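Local coordinates for beta-lactamase-like protein (Novosphingobium pentaromativorans US6-1, PDB 6AUF) that probably hydrolyses beta-lactam antibiotics as a metallo-beta-lactamase of the B3 type, holding two zinc ions in its active site, at residues A[192-197]-A[204-209]. Residues are numbered along the deposited sequence; the frame is centred on the assembly and turned at random.
Sequences WTWQAC and RMIAYA
Trp192, Trp194 and Ala196 pair with Tyr208, Ile206 and Arg204 through six backbone hydrogen bonds, both N-H and C=O of each residue being used, in an antiparallel hairpin whose strand axes approach to 4.6 Å. The Cys197–Cys203 disulfide ties the strands together at the turn end. On the face carrying the tryptophans, Trp194 CG lies between the backbone N and the carbonyl carbon (chi1 66°), which carries the indole over Ile206. Ile206 CG2 sits over the six-membered ring of Trp194 in a CH-pi contact, 4.0 Å from its centroid, while Tyr208 CB meets the ring edge at Trp194 CZ3, 4.0 Å away. Ala196 CB abuts Ile206 CD1. On the other face, bends at chi2 and chi3 fold Met205 back across the strands, bringing SD to 3.7 Å from Gln195 CB and CE to 4.0 Å from Thr193 CG2. The hairpin thus joins the two sheets of the alpha-beta/beta-alpha sandwich: Trp194 packs on Ile64 and Val66 and Tyr208 on Ile64, while Trp194 NE1 bonds to Thr53 OG1, Trp192 NE1 to Thr105 O and Tyr208 OH to Asp76 OD2, placing the Tyr208 side chain about 5 Å from that of zinc ligand His112.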
loop_
_atom_site.group_PDB
_atom_site.type_symbol
_atom_site.label_atom_id
_atom_site.label_comp_id
_atom_site.label_asym_id
_atom_site.label_seq_id
_atom_site.Cartn_x
_atom_site.Cartn_y
_atom_site.Cartn_z
ATOM N N TRP A 192 7.116 0.746 -1.275
ATOM C CA TRP A 192 7.651 1.993 -1.786
ATOM C C TRP A 192 8.414 2.748 -0.704
ATOM O O TRP A 192 8.105 2.645 0.487
ATOM C CB TRP A 192 6.527 2.854 -2.338
ATOM C CG TRP A 192 5.868 2.273 -3.555
ATOM C CD1 TRP A 192 4.800 1.423 -3.583
ATOM C CD2 TRP A 192 6.220 2.519 -4.922
ATOM N NE1 TRP A 192 4.465 1.123 -4.881
ATOM C CE2 TRP A 192 5.322 1.784 -5.724
ATOM C CE3 TRP A 192 7.218 3.273 -5.547
ATOM C CZ2 TRP A 192 5.386 1.789 -7.122
ATOM C CZ3 TRP A 192 7.284 3.273 -6.943
ATOM C CH2 TRP A 192 6.371 2.539 -7.709
ATOM N N THR A 193 9.388 3.545 -1.138
ATOM C CA THR A 193 10.349 4.163 -0.234
ATOM C C THR A 193 10.777 5.513 -0.807
ATOM O O THR A 193 11.056 5.616 -2.008
ATOM C CB THR A 193 11.542 3.196 -0.037
ATOM O OG1 THR A 193 11.645 2.820 1.342
ATOM C CG2 THR A 193 12.881 3.753 -0.557
ATOM N N TRP A 194 10.815 6.547 0.036
ATOM C CA TRP A 194 11.250 7.872 -0.414
ATOM C C TRP A 194 11.587 8.732 0.794
ATOM O O TRP A 194 11.238 8.404 1.928
ATOM C CB TRP A 194 10.193 8.573 -1.283
ATOM C CG TRP A 194 8.916 8.930 -0.558
ATOM C CD1 TRP A 194 8.589 10.148 -0.004
ATOM C CD2 TRP A 194 7.797 8.077 -0.327
ATOM N NE1 TRP A 194 7.331 10.097 0.563
ATOM C CE2 TRP A 194 6.821 8.841 0.381
ATOM C CE3 TRP A 194 7.517 6.743 -0.637
ATOM C CZ2 TRP A 194 5.595 8.307 0.778
ATOM C CZ3 TRP A 194 6.292 6.213 -0.241
ATOM C CH2 TRP A 194 5.349 6.990 0.455
ATOM N N GLN A 195 12.290 9.830 0.535
ATOM C CA GLN A 195 12.720 10.739 1.591
ATOM C C GLN A 195 11.747 11.905 1.763
ATOM O O GLN A 195 11.194 12.426 0.789
ATOM C CB GLN A 195 14.121 11.277 1.307
ATOM C CG GLN A 195 14.599 12.242 2.374
ATOM C CD GLN A 195 16.022 12.696 2.147
ATOM O OE1 GLN A 195 16.941 12.205 2.789
ATOM N NE2 GLN A 195 16.212 13.636 1.228
ATOM N N ALA A 196 11.540 12.301 3.021
ATOM C CA ALA A 196 10.687 13.424 3.378
ATOM C C ALA A 196 11.386 14.274 4.429
ATOM O O ALA A 196 12.033 13.749 5.339
ATOM C CB ALA A 196 9.332 12.954 3.899
ATOM N N CYS A 197 11.263 15.588 4.301
ATOM C CA CYS A 197 11.917 16.500 5.223
ATOM C C CYS A 197 10.904 17.505 5.744
ATOM O O CYS A 197 10.035 17.971 5.000
ATOM C CB CYS A 197 13.087 17.200 4.546
ATOM S SG CYS A 197 14.179 16.034 3.680
ATOM N N ARG A 204 13.598 12.155 6.860
ATOM C CA ARG A 204 13.282 10.805 7.271
ATOM C C ARG A 204 12.903 10.023 6.031
ATOM O O ARG A 204 12.337 10.575 5.082
ATOM C CB ARG A 204 12.114 10.755 8.267
ATOM C CG ARG A 204 12.259 11.667 9.450
ATOM C CD ARG A 204 13.449 11.280 10.296
ATOM N NE ARG A 204 13.245 11.764 11.652
ATOM C CZ ARG A 204 14.208 11.924 12.547
ATOM N NH1 ARG A 204 15.463 11.643 12.221
ATOM N NH2 ARG A 204 13.907 12.370 13.762
ATOM N N MET A 205 13.212 8.737 6.045
ATOM C CA MET A 205 12.766 7.859 4.986
ATOM C C MET A 205 11.402 7.302 5.354
ATOM O O MET A 205 11.223 6.740 6.436
ATOM C CB MET A 205 13.766 6.733 4.764
ATOM C CG MET A 205 15.112 7.226 4.338
ATOM S SD MET A 205 15.034 8.043 2.738
ATOM C CE MET A 205 14.287 6.758 1.727
ATOM N N ILE A 206 10.455 7.480 4.473
ATOM C CA ILE A 206 9.143 6.872 4.606
ATOM C C ILE A 206 9.122 5.568 3.819
ATOM O O ILE A 206 9.674 5.463 2.714
ATOM C CB ILE A 206 8.055 7.857 4.142
ATOM C CG1 ILE A 206 7.969 9.004 5.149
ATOM C CG2 ILE A 206 6.707 7.168 4.009
ATOM C CD1 ILE A 206 7.415 10.256 4.594
ATOM N N ALA A 207 8.523 4.549 4.417
ATOM C CA ALA A 207 8.353 3.249 3.788
ATOM C C ALA A 207 6.866 2.931 3.786
ATOM O O ALA A 207 6.275 2.712 4.847
ATOM C CB ALA A 207 9.150 2.172 4.522
ATOM N N TYR A 208 6.259 2.936 2.599
ATOM C CA TYR A 208 4.899 2.441 2.415
ATOM C C TYR A 208 4.995 0.935 2.145
ATOM O O TYR A 208 4.992 0.459 1.001
ATOM C CB TYR A 208 4.209 3.209 1.294
ATOM C CG TYR A 208 2.722 2.943 1.168
ATOM C CD1 TYR A 208 1.885 2.990 2.288
ATOM C CD2 TYR A 208 2.146 2.664 -0.076
ATOM C CE1 TYR A 208 0.523 2.738 2.179
ATOM C CE2 TYR A 208 0.786 2.411 -0.196
ATOM C CZ TYR A 208 -0.017 2.449 0.936
ATOM O OH TYR A 208 -1.361 2.205 0.822
ATOM N N ALA A 209 5.126 0.173 3.235
ATOM C CA ALA A 209 5.314 -1.271 3.137
ATOM C C ALA A 209 3.955 -1.937 3.002
ATOM O O ALA A 209 3.070 -1.736 3.842
ATOM C CB ALA A 209 6.060 -1.823 4.350
#